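Local coordinates for UPF0749 protein MT1873 (PDB 3GMG) that is of unknown function but is probably a membrane protein of the UPF0749 family, of which this chain is the C-terminal part, holding the DUF881 region, at residues A33-D44 with P102-P112; A68-R79 with V144-P152. All coordinates share one frame; numbering follows the deposited sequence.

Interaction 1. Residues A33-D44 with P102-P112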
loop_
_atom_site.group_PDB
_atom_site.type_symbol
_atom_site.label_atom_id
_atom_site.label_comp_id
_atom_site.label_asym_id
_atom_site.label_seq_id
_atom_site.Cartn_x
_atom_site.Cartn_y
_atom_site.Cartn_z
ATOM N N ALA A 33 -4.515 -4.197 18.208
ATOM C CA ALA A 33 -5.913 -3.811 18.129
ATOM C C ALA A 33 -6.798 -4.973 18.519
ATOM O O ALA A 33 -6.407 -6.137 18.417
ATOM C CB ALA A 33 -6.249 -3.368 16.730
ATOM N N THR A 34 -7.987 -4.635 18.972
ATOM C CA THR A 34 -9.004 -5.608 19.293
ATOM C C THR A 34 -10.376 -5.108 18.842
ATOM O O THR A 34 -10.620 -3.890 18.745
ATOM C CB THR A 34 -8.987 -5.911 20.811
ATOM O OG1 THR A 34 -9.891 -6.968 21.096
ATOM C CG2 THR A 34 -9.360 -4.690 21.633
ATOM N N GLY A 35 -11.263 -6.022 18.512
ATOM C CA GLY A 35 -12.618 -5.711 18.136
ATOM C C GLY A 35 -13.287 -6.923 17.534
ATOM O O GLY A 35 -12.675 -8.005 17.465
ATOM N N PRO A 36 -14.531 -6.801 17.084
ATOM C CA PRO A 36 -15.169 -7.922 16.422
ATOM C C PRO A 36 -14.454 -8.255 15.131
ATOM O O PRO A 36 -13.752 -7.411 14.585
ATOM C CB PRO A 36 -16.582 -7.407 16.131
ATOM C CG PRO A 36 -16.451 -5.958 16.135
ATOM C CD PRO A 36 -15.379 -5.596 17.077
ATOM N N GLY A 37 -14.596 -9.468 14.649
ATOM C CA GLY A 37 -13.992 -9.793 13.394
ATOM C C GLY A 37 -14.194 -11.262 13.018
ATOM O O GLY A 37 -15.160 -11.917 13.419
ATOM N N VAL A 38 -13.212 -11.791 12.301
ATOM C CA VAL A 38 -13.200 -13.200 11.921
ATOM C C VAL A 38 -11.827 -13.807 12.142
ATOM O O VAL A 38 -10.814 -13.101 12.172
ATOM C CB VAL A 38 -13.602 -13.432 10.464
ATOM C CG1 VAL A 38 -15.030 -12.959 10.233
ATOM C CG2 VAL A 38 -12.614 -12.745 9.475
ATOM N N MET A 39 -11.832 -15.124 12.358
ATOM C CA MET A 39 -10.644 -15.960 12.240
ATOM C C MET A 39 -10.872 -16.908 11.083
ATOM O O MET A 39 -11.887 -17.617 11.021
ATOM C CB MET A 39 -10.404 -16.737 13.521
ATOM C CG MET A 39 -9.195 -17.676 13.482
ATOM S SD MET A 39 -8.725 -18.499 15.074
ATOM C CE MET A 39 -10.133 -19.525 15.230
ATOM N N ILE A 40 -9.914 -16.920 10.172
ATOM C CA ILE A 40 -9.953 -17.737 8.982
ATOM C C ILE A 40 -8.852 -18.766 9.104
ATOM O O ILE A 40 -7.694 -18.405 9.285
ATOM C CB ILE A 40 -9.685 -16.893 7.726
ATOM C CG1 ILE A 40 -10.695 -15.740 7.644
ATOM C CG2 ILE A 40 -9.711 -17.773 6.462
ATOM C CD1 ILE A 40 -10.254 -14.592 6.811
ATOM N N THR A 41 -9.216 -20.038 9.033
ATOM C CA THR A 41 -8.236 -21.125 9.012
ATOM C C THR A 41 -8.141 -21.682 7.596
ATOM O O THR A 41 -9.164 -21.933 6.958
ATOM C CB THR A 41 -8.636 -22.231 9.953
ATOM O OG1 THR A 41 -8.804 -21.696 11.265
ATOM C CG2 THR A 41 -7.579 -23.321 9.958
ATOM N N ILE A 42 -6.917 -21.847 7.100
ATOM C CA ILE A 42 -6.681 -22.463 5.798
ATOM C C ILE A 42 -5.827 -23.713 6.004
ATOM O O ILE A 42 -4.665 -23.613 6.435
ATOM C CB ILE A 42 -5.959 -21.513 4.818
ATOM C CG1 ILE A 42 -6.849 -20.305 4.523
ATOM C CG2 ILE A 42 -5.663 -22.258 3.513
ATOM C CD1 ILE A 42 -6.231 -19.256 3.626
ATOM N N ASP A 43 -6.432 -24.867 5.757
ATOM C CA ASP A 43 -5.698 -26.124 5.736
ATOM C C ASP A 43 -5.317 -26.404 4.292
ATOM O O ASP A 43 -6.164 -26.332 3.387
ATOM C CB ASP A 43 -6.544 -27.256 6.310
ATOM C CG ASP A 43 -5.711 -28.493 6.644
ATOM O OD1 ASP A 43 -4.780 -28.394 7.482
ATOM O OD2 ASP A 43 -6.006 -29.557 6.092
ATOM N N ASP A 44 -4.042 -26.718 4.081
ATOM C CA ASP A 44 -3.476 -26.884 2.743
ATOM C C ASP A 44 -2.627 -28.156 2.711
ATOM O O ASP A 44 -1.393 -28.079 2.713
ATOM C CB ASP A 44 -2.627 -25.671 2.391
ATOM C CG ASP A 44 -2.107 -25.698 0.964
ATOM O OD1 ASP A 44 -2.661 -26.450 0.131
ATOM O OD2 ASP A 44 -1.156 -24.958 0.679
ATOM N N PRO A 102 1.719 -24.020 6.044
ATOM C CA PRO A 102 0.347 -24.298 6.480
ATOM C C PRO A 102 0.268 -25.313 7.627
ATOM O O PRO A 102 1.216 -26.111 7.824
ATOM C CB PRO A 102 -0.340 -24.829 5.219
ATOM C CG PRO A 102 0.799 -25.386 4.407
ATOM C CD PRO A 102 2.001 -24.557 4.699
ATOM N N PRO A 103 -0.837 -25.313 8.383
ATOM C CA PRO A 103 -2.027 -24.473 8.158
ATOM C C PRO A 103 -1.816 -23.022 8.563
ATOM O O PRO A 103 -0.954 -22.720 9.382
ATOM C CB PRO A 103 -3.102 -25.140 9.023
ATOM C CG PRO A 103 -2.344 -25.833 10.106
ATOM C CD PRO A 103 -1.042 -26.267 9.487
ATOM N N TYR A 104 -2.595 -22.140 7.943
ATOM C CA TYR A 104 -2.526 -20.711 8.222
ATOM C C TYR A 104 -3.763 -20.260 8.992
ATOM O O TYR A 104 -4.838 -20.835 8.837
ATOM C CB TYR A 104 -2.453 -19.905 6.913
ATOM C CG TYR A 104 -1.406 -20.382 5.906
ATOM C CD1 TYR A 104 -1.779 -20.965 4.704
ATOM C CD2 TYR A 104 -0.059 -20.206 6.152
ATOM C CE1 TYR A 104 -0.826 -21.394 3.786
ATOM C CE2 TYR A 104 0.896 -20.625 5.251
ATOM C CZ TYR A 104 0.517 -21.221 4.089
ATOM O OH TYR A 104 1.496 -21.615 3.188
ATOM N N SER A 105 -3.597 -19.204 9.778
ATOM C CA SER A 105 -4.722 -18.560 10.485
ATOM C C SER A 105 -4.653 -17.083 10.169
ATOM O O SER A 105 -3.604 -16.465 10.327
ATOM C CB SER A 105 -4.593 -18.787 12.001
ATOM O OG SER A 105 -5.800 -18.469 12.692
ATOM N N ILE A 106 -5.756 -16.516 9.696
ATOM C CA ILE A 106 -5.804 -15.088 9.403
ATOM C C ILE A 106 -6.828 -14.463 10.322
ATOM O O ILE A 106 -7.967 -14.910 10.360
ATOM C CB ILE A 106 -6.141 -14.787 7.931
ATOM C CG1 ILE A 106 -5.133 -15.484 6.997
ATOM C CG2 ILE A 106 -6.165 -13.279 7.691
ATOM C CD1 ILE A 106 -5.598 -16.840 6.482
ATOM N N LEU A 107 -6.410 -13.447 11.059
ATOM C CA LEU A 107 -7.281 -12.708 11.985
ATOM C C LEU A 107 -7.577 -11.366 11.362
ATOM O O LEU A 107 -6.684 -10.703 10.861
ATOM C CB LEU A 107 -6.589 -12.493 13.321
ATOM C CG LEU A 107 -6.047 -13.737 14.020
ATOM C CD1 LEU A 107 -5.189 -13.347 15.202
ATOM C CD2 LEU A 107 -7.211 -14.581 14.520
ATOM N N ALA A 108 -8.834 -10.968 11.359
ATOM C CA ALA A 108 -9.227 -9.665 10.804
ATOM C C ALA A 108 -10.296 -9.035 11.680
ATOM O O ALA A 108 -11.242 -9.703 12.086
ATOM C CB ALA A 108 -9.738 -9.802 9.421
ATOM N N ILE A 109 -10.124 -7.755 11.956
ATOM C CA ILE A 109 -11.066 -6.970 12.752
ATOM C C ILE A 109 -11.932 -6.155 11.817
ATOM O O ILE A 109 -11.414 -5.445 10.949
ATOM C CB ILE A 109 -10.343 -6.079 13.757
ATOM C CG1 ILE A 109 -9.680 -6.925 14.862
ATOM C CG2 ILE A 109 -11.319 -5.073 14.411
ATOM C CD1 ILE A 109 -8.673 -6.186 15.717
ATOM N N GLY A 110 -13.237 -6.280 11.973
ATOM C CA GLY A 110 -14.222 -5.606 11.107
ATOM C C GLY A 110 -15.607 -6.146 11.388
ATOM O O GLY A 110 -15.787 -6.892 12.347
ATOM N N ASP A 111 -16.598 -5.808 10.560
ATOM C CA ASP A 111 -17.947 -6.359 10.736
ATOM C C ASP A 111 -17.935 -7.853 10.390
ATOM O O ASP A 111 -17.729 -8.226 9.231
ATOM C CB ASP A 111 -18.979 -5.627 9.870
ATOM C CG ASP A 111 -20.356 -6.174 10.064
ATOM O OD1 ASP A 111 -20.832 -6.108 11.215
ATOM O OD2 ASP A 111 -20.928 -6.725 9.096
ATOM N N PRO A 112 -18.170 -8.724 11.389
ATOM C CA PRO A 112 -17.988 -10.164 11.104
ATOM C C PRO A 112 -18.840 -10.738 9.954
ATOM O O PRO A 112 -18.321 -11.470 9.121
ATOM C CB PRO A 112 -18.279 -10.833 12.469
ATOM C CG PRO A 112 -18.014 -9.816 13.444
ATOM C CD PRO A 112 -18.459 -8.516 12.817
HETATM O O HOH W 1 -6.899 -20.990 12.952
HETATM O O HOH W 2 0.725 -22.933 1.009
#
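I40 and I106 face each other at the middle of two antiparallel strands, 37-43 and 104-109, and bond to each other twice: I40 N gives its hydrogen to I106 O, and I106 N returns one to I40 O at 2.7 Å, both acceptors being met in the carbonyl plane. V38 with A108 and I42 with Y104 repeat the exchange, and G110 N extends it to P36 O at 2.9 Å, a donor tilted 27° from that carbonyl's plane. At the non-hydrogen-bonded positions CA-H...O contacts fill in, the shortest from G37 CA to A108 O at 3.0 Å. Outward main-chain groups are met too: G37, M39 and T41 bond to A141, Q139 and V137 of strand 135-141.

Side chains sort by face. On one, I42 CD1 lies 3.8 Å from I106 CD1, and I40, I42, Y104 and I106 pack on helix 51-63. The Y104 ring has P102 CA over one face and I42 CB at its edge; its hydroxyl gives its proton to a water, which in turn donates to D44 OD2. That carboxylate is held further by the backbone nitrogens of G48 and V49. On the other face M39 CG and L107 CD2 lie 3.8 Å apart, while a second water joins T41 OG1 to S105 OG.

By P36, the I109 torsion (chi1 -69°) and extended chi2 carry CD1 onto the corner, where it packs on A33 CB at 3.9 Å. The whole is a regular antiparallel ladder between neighbouring inner strands of a two-layer alpha+beta fold, helix 51-63 packed on one sheet face.

Interaction 2. Residues A68-R79 with V144-P152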
loop_
_atom_site.group_PDB
_atom_site.type_symbol
_atom_site.label_atom_id
_atom_site.label_comp_id
_atom_site.label_asym_id
_atom_site.label_seq_id
_atom_site.Cartn_x
_atom_site.Cartn_y
_atom_site.Cartn_z
ATOM N N ALA A 68 -7.724 -4.221 10.728
ATOM C CA ALA A 68 -6.470 -4.783 11.150
ATOM C C ALA A 68 -6.489 -6.218 10.677
ATOM O O ALA A 68 -7.530 -6.868 10.709
ATOM C CB ALA A 68 -6.304 -4.707 12.683
ATOM N N ILE A 69 -5.339 -6.704 10.203
ATOM C CA ILE A 69 -5.197 -8.074 9.709
ATOM C C ILE A 69 -3.869 -8.632 10.189
ATOM O O ILE A 69 -2.840 -7.950 10.134
ATOM C CB ILE A 69 -5.267 -8.156 8.157
ATOM C CG1 ILE A 69 -6.586 -7.572 7.645
ATOM C CG2 ILE A 69 -5.135 -9.612 7.654
ATOM C CD1 ILE A 69 -6.634 -7.454 6.109
ATOM N N GLN A 70 -3.899 -9.877 10.661
ATOM C CA GLN A 70 -2.697 -10.596 11.059
ATOM C C GLN A 70 -2.713 -11.968 10.419
ATOM O O GLN A 70 -3.731 -12.637 10.400
ATOM C CB GLN A 70 -2.688 -10.736 12.577
ATOM C CG GLN A 70 -1.490 -11.436 13.165
ATOM C CD GLN A 70 -1.457 -11.324 14.665
ATOM O OE1 GLN A 70 -1.652 -10.244 15.243
ATOM N NE2 GLN A 70 -1.158 -12.435 15.316
ATOM N N ILE A 71 -1.570 -12.400 9.885
ATOM C CA ILE A 71 -1.441 -13.747 9.312
ATOM C C ILE A 71 -0.523 -14.565 10.212
ATOM O O ILE A 71 0.591 -14.140 10.473
ATOM C CB ILE A 71 -0.880 -13.692 7.891
ATOM C CG1 ILE A 71 -1.814 -12.865 7.002
ATOM C CG2 ILE A 71 -0.711 -15.105 7.317
ATOM C CD1 ILE A 71 -1.262 -12.558 5.632
ATOM N N ASN A 72 -1.012 -15.707 10.688
ATOM C CA ASN A 72 -0.261 -16.607 11.572
ATOM C C ASN A 72 -0.014 -17.941 10.886
ATOM O O ASN A 72 -0.816 -18.402 10.066
ATOM C CB ASN A 72 -1.061 -16.926 12.830
ATOM C CG ASN A 72 -1.251 -15.732 13.776
ATOM O OD1 ASN A 72 -0.501 -14.787 13.747
ATOM N ND2 ASN A 72 -2.233 -15.834 14.676
ATOM N N ASP A 73 1.072 -18.600 11.277
ATOM C CA ASP A 73 1.153 -20.064 11.142
ATOM C C ASP A 73 1.389 -20.626 12.534
ATOM O O ASP A 73 1.163 -19.924 13.517
ATOM C CB ASP A 73 2.151 -20.525 10.070
ATOM C CG ASP A 73 3.611 -20.416 10.484
ATOM O OD1 ASP A 73 3.958 -19.832 11.539
ATOM O OD2 ASP A 73 4.451 -20.937 9.709
ATOM N N ALA A 74 1.823 -21.880 12.640
ATOM C CA ALA A 74 1.978 -22.495 13.953
ATOM C C ALA A 74 2.995 -21.771 14.828
ATOM O O ALA A 74 2.927 -21.885 16.061
ATOM C CB ALA A 74 2.369 -23.973 13.805
ATOM N N HIS A 75 3.941 -21.059 14.225
ATOM C CA HIS A 75 5.060 -20.501 14.970
ATOM C C HIS A 75 5.258 -19.007 14.838
ATOM O O HIS A 75 5.906 -18.415 15.690
ATOM C CB HIS A 75 6.359 -21.166 14.508
ATOM C CG HIS A 75 6.321 -22.662 14.541
ATOM N ND1 HIS A 75 6.204 -23.380 15.712
ATOM C CD2 HIS A 75 6.367 -23.574 13.542
ATOM C CE1 HIS A 75 6.187 -24.673 15.432
ATOM N NE2 HIS A 75 6.288 -24.817 14.123
ATOM N N ARG A 76 4.763 -18.401 13.759
ATOM C CA ARG A 76 5.086 -17.006 13.452
ATOM C C ARG A 76 3.841 -16.185 13.148
ATOM O O ARG A 76 2.801 -16.740 12.814
ATOM C CB ARG A 76 6.041 -16.944 12.272
ATOM C CG ARG A 76 7.434 -17.521 12.614
ATOM C CD ARG A 76 8.232 -17.852 11.375
ATOM N NE ARG A 76 7.583 -18.888 10.564
ATOM C CZ ARG A 76 7.673 -20.207 10.761
ATOM N NH1 ARG A 76 7.024 -21.030 9.943
ATOM N NH2 ARG A 76 8.411 -20.720 11.754
ATOM N N SER A 77 3.970 -14.871 13.289
ATOM C CA SER A 77 2.864 -13.926 13.056
ATOM C C SER A 77 3.348 -12.723 12.258
ATOM O O SER A 77 4.471 -12.262 12.450
ATOM C CB SER A 77 2.254 -13.462 14.373
ATOM O OG SER A 77 1.835 -14.566 15.150
ATOM N N VAL A 78 2.501 -12.210 11.372
ATOM C CA VAL A 78 2.809 -11.020 10.592
ATOM C C VAL A 78 1.618 -10.071 10.654
ATOM O O VAL A 78 0.499 -10.459 10.369
ATOM C CB VAL A 78 3.104 -11.356 9.131
ATOM C CG1 VAL A 78 3.481 -10.083 8.358
ATOM C CG2 VAL A 78 4.239 -12.387 9.033
ATOM N N ARG A 79 1.874 -8.833 11.052
ATOM C CA ARG A 79 0.887 -7.767 11.001
ATOM C C ARG A 79 0.855 -7.224 9.593
ATOM O O ARG A 79 1.865 -6.747 9.083
ATOM C CB ARG A 79 1.280 -6.648 11.970
ATOM C CG ARG A 79 0.305 -5.465 11.979
ATOM C CD ARG A 79 -1.088 -5.875 12.464
ATOM N NE ARG A 79 -1.939 -4.711 12.718
ATOM C CZ ARG A 79 -1.910 -3.959 13.809
ATOM N NH1 ARG A 79 -2.717 -2.890 13.887
ATOM N NH2 ARG A 79 -1.067 -4.229 14.801
ATOM N N VAL A 144 -11.718 -10.392 18.424
ATOM C CA VAL A 144 -10.501 -10.905 17.816
ATOM C C VAL A 144 -9.375 -9.973 18.231
ATOM O O VAL A 144 -9.569 -8.747 18.240
ATOM C CB VAL A 144 -10.668 -10.880 16.284
ATOM C CG1 VAL A 144 -9.333 -11.158 15.572
ATOM C CG2 VAL A 144 -11.751 -11.860 15.840
ATOM N N ASP A 145 -8.215 -10.509 18.593
ATOM C CA ASP A 145 -7.060 -9.696 18.971
ATOM C C ASP A 145 -5.952 -9.781 17.930
ATOM O O ASP A 145 -5.530 -10.870 17.564
ATOM C CB ASP A 145 -6.477 -10.131 20.322
ATOM C CG ASP A 145 -7.409 -9.852 21.513
ATOM O OD1 ASP A 145 -8.503 -9.282 21.360
ATOM O OD2 ASP A 145 -7.009 -10.246 22.630
ATOM N N VAL A 146 -5.514 -8.623 17.445
ATOM C CA VAL A 146 -4.417 -8.507 16.501
ATOM C C VAL A 146 -3.271 -7.872 17.258
ATOM O O VAL A 146 -3.280 -6.664 17.508
ATOM C CB VAL A 146 -4.818 -7.665 15.263
ATOM C CG1 VAL A 146 -3.579 -7.306 14.426
ATOM C CG2 VAL A 146 -5.846 -8.437 14.433
ATOM N N THR A 147 -2.295 -8.672 17.650
ATOM C CA THR A 147 -1.248 -8.191 18.543
ATOM C C THR A 147 0.116 -8.061 17.877
ATOM O O THR A 147 1.016 -7.431 18.446
ATOM C CB THR A 147 -1.115 -9.115 19.792
ATOM O OG1 THR A 147 -0.757 -10.430 19.370
ATOM C CG2 THR A 147 -2.414 -9.167 20.569
ATOM N N ALA A 148 0.291 -8.657 16.694
ATOM C CA ALA A 148 1.531 -8.509 15.959
ATOM C C ALA A 148 1.703 -7.056 15.546
ATOM O O ALA A 148 0.731 -6.395 15.237
ATOM C CB ALA A 148 1.529 -9.427 14.717
ATOM N N LEU A 149 2.951 -6.590 15.505
ATOM C CA LEU A 149 3.277 -5.222 15.144
ATOM C C LEU A 149 4.115 -5.175 13.877
ATOM O O LEU A 149 4.874 -6.098 13.580
ATOM C CB LEU A 149 4.049 -4.540 16.282
ATOM C CG LEU A 149 3.413 -4.613 17.669
ATOM C CD1 LEU A 149 4.316 -3.895 18.679
ATOM C CD2 LEU A 149 1.993 -4.041 17.695
ATOM N N ARG A 150 3.977 -4.088 13.123
ATOM C CA ARG A 150 4.815 -3.891 11.947
ATOM C C ARG A 150 6.183 -3.364 12.337
ATOM O O ARG A 150 6.314 -2.639 13.323
ATOM C CB ARG A 150 4.153 -2.931 10.976
ATOM C CG ARG A 150 2.881 -3.488 10.403
ATOM C CD ARG A 150 2.630 -2.922 9.042
ATOM N NE ARG A 150 3.373 -3.651 8.016
ATOM C CZ ARG A 150 3.753 -3.144 6.850
ATOM N NH1 ARG A 150 3.503 -1.865 6.550
ATOM N NH2 ARG A 150 4.414 -3.915 5.991
ATOM N N GLN A 151 7.180 -3.746 11.537
ATOM C CA GLN A 151 8.570 -3.388 11.755
ATOM C C GLN A 151 9.052 -2.510 10.592
ATOM O O GLN A 151 9.410 -3.028 9.537
ATOM C CB GLN A 151 9.414 -4.664 11.854
ATOM C CG GLN A 151 8.995 -5.611 12.986
ATOM C CD GLN A 151 9.078 -4.960 14.366
ATOM O OE1 GLN A 151 8.136 -5.036 15.162
ATOM N NE2 GLN A 151 10.209 -4.319 14.653
ATOM N N PRO A 152 9.075 -1.182 10.783
ATOM C CA PRO A 152 9.402 -0.259 9.693
ATOM C C PRO A 152 10.889 -0.250 9.336
ATOM O O PRO A 152 11.723 -0.488 10.206
ATOM C CB PRO A 152 9.029 1.097 10.284
ATOM C CG PRO A 152 9.346 0.949 11.724
ATOM C CD PRO A 152 8.991 -0.477 12.076
HETATM O O HOH W 3 -2.949 -11.810 18.007
HETATM O O HOH W 4 4.596 -8.307 12.042
HETATM O O HOH W 5 4.400 -6.370 8.205
#
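Strand 144-146 passes over strand 68-72 at 80°, their axes 7.5 Å apart at closest, and no backbone hydrogen bond joins the two segments, so side chains carry the contact. Q70 supplies the first link. Its CG is anti to the backbone N and the extended chain brings OE1 under the turn that follows the strand, where A148 N donates to it at 2.9 Å from above the amide plane, 48° out of it; T147 N adds a weak bond. The other end of the amide is fixed as well: NE2 gives a straight bond to N72 OD1, at 2.9 Å and within the planes of both amides, and N72 OD1 also accepts from S77 OG. The rotation of the Q70 amide is thereby set from both sides.

R79 makes the second link. Bent at chi2 (63°), its chain runs beside A148 until NH2 donates to A148 O at 2.8 Å, nearly along the C=O axis and in the guanidinium plane; NH2 also serves V31 O. V146 CG1 sits over one guanidinium face, 3.5 Å from R79 NE, while its CG2 rests on A68 CB.

Farther on, the side chains of R150 and R79 cross at about a right angle, CG to CG 3.6 Å, the R150 guanidinium paired with D83. One water bridges R79 N to L149 O, a second R79 O to R150 NE. In sum, the chain leaving a two-stranded ribbon crosses an edge beta hairpin, 68-72/77-79, its connection formed by an Asx turn at D73, on the sheet face away from helix 51-63.

The centres of the two interactions lie 10 Å apart, and their segments alternate along the chain: 33-44, 68-79, 102-112, then 144-152. They meet in two sheets. Strands 68-72 and 104-109 are neighbours in the five-stranded sheet, where S105 O and N72 N probably hydrogen-bond; strands 33-35 and 143-146 pair in the two-stranded ribbon, with T34 OG1 close to D145 OD1 in another probable bond. Interaction 1 thus lies within the main sheet and interaction 2 over the face of its edge hairpin, and the corner at P36 carries the chain from one sheet to the other. Both also touch the second subunit, T34 extending its ribbon into a strand of that chain.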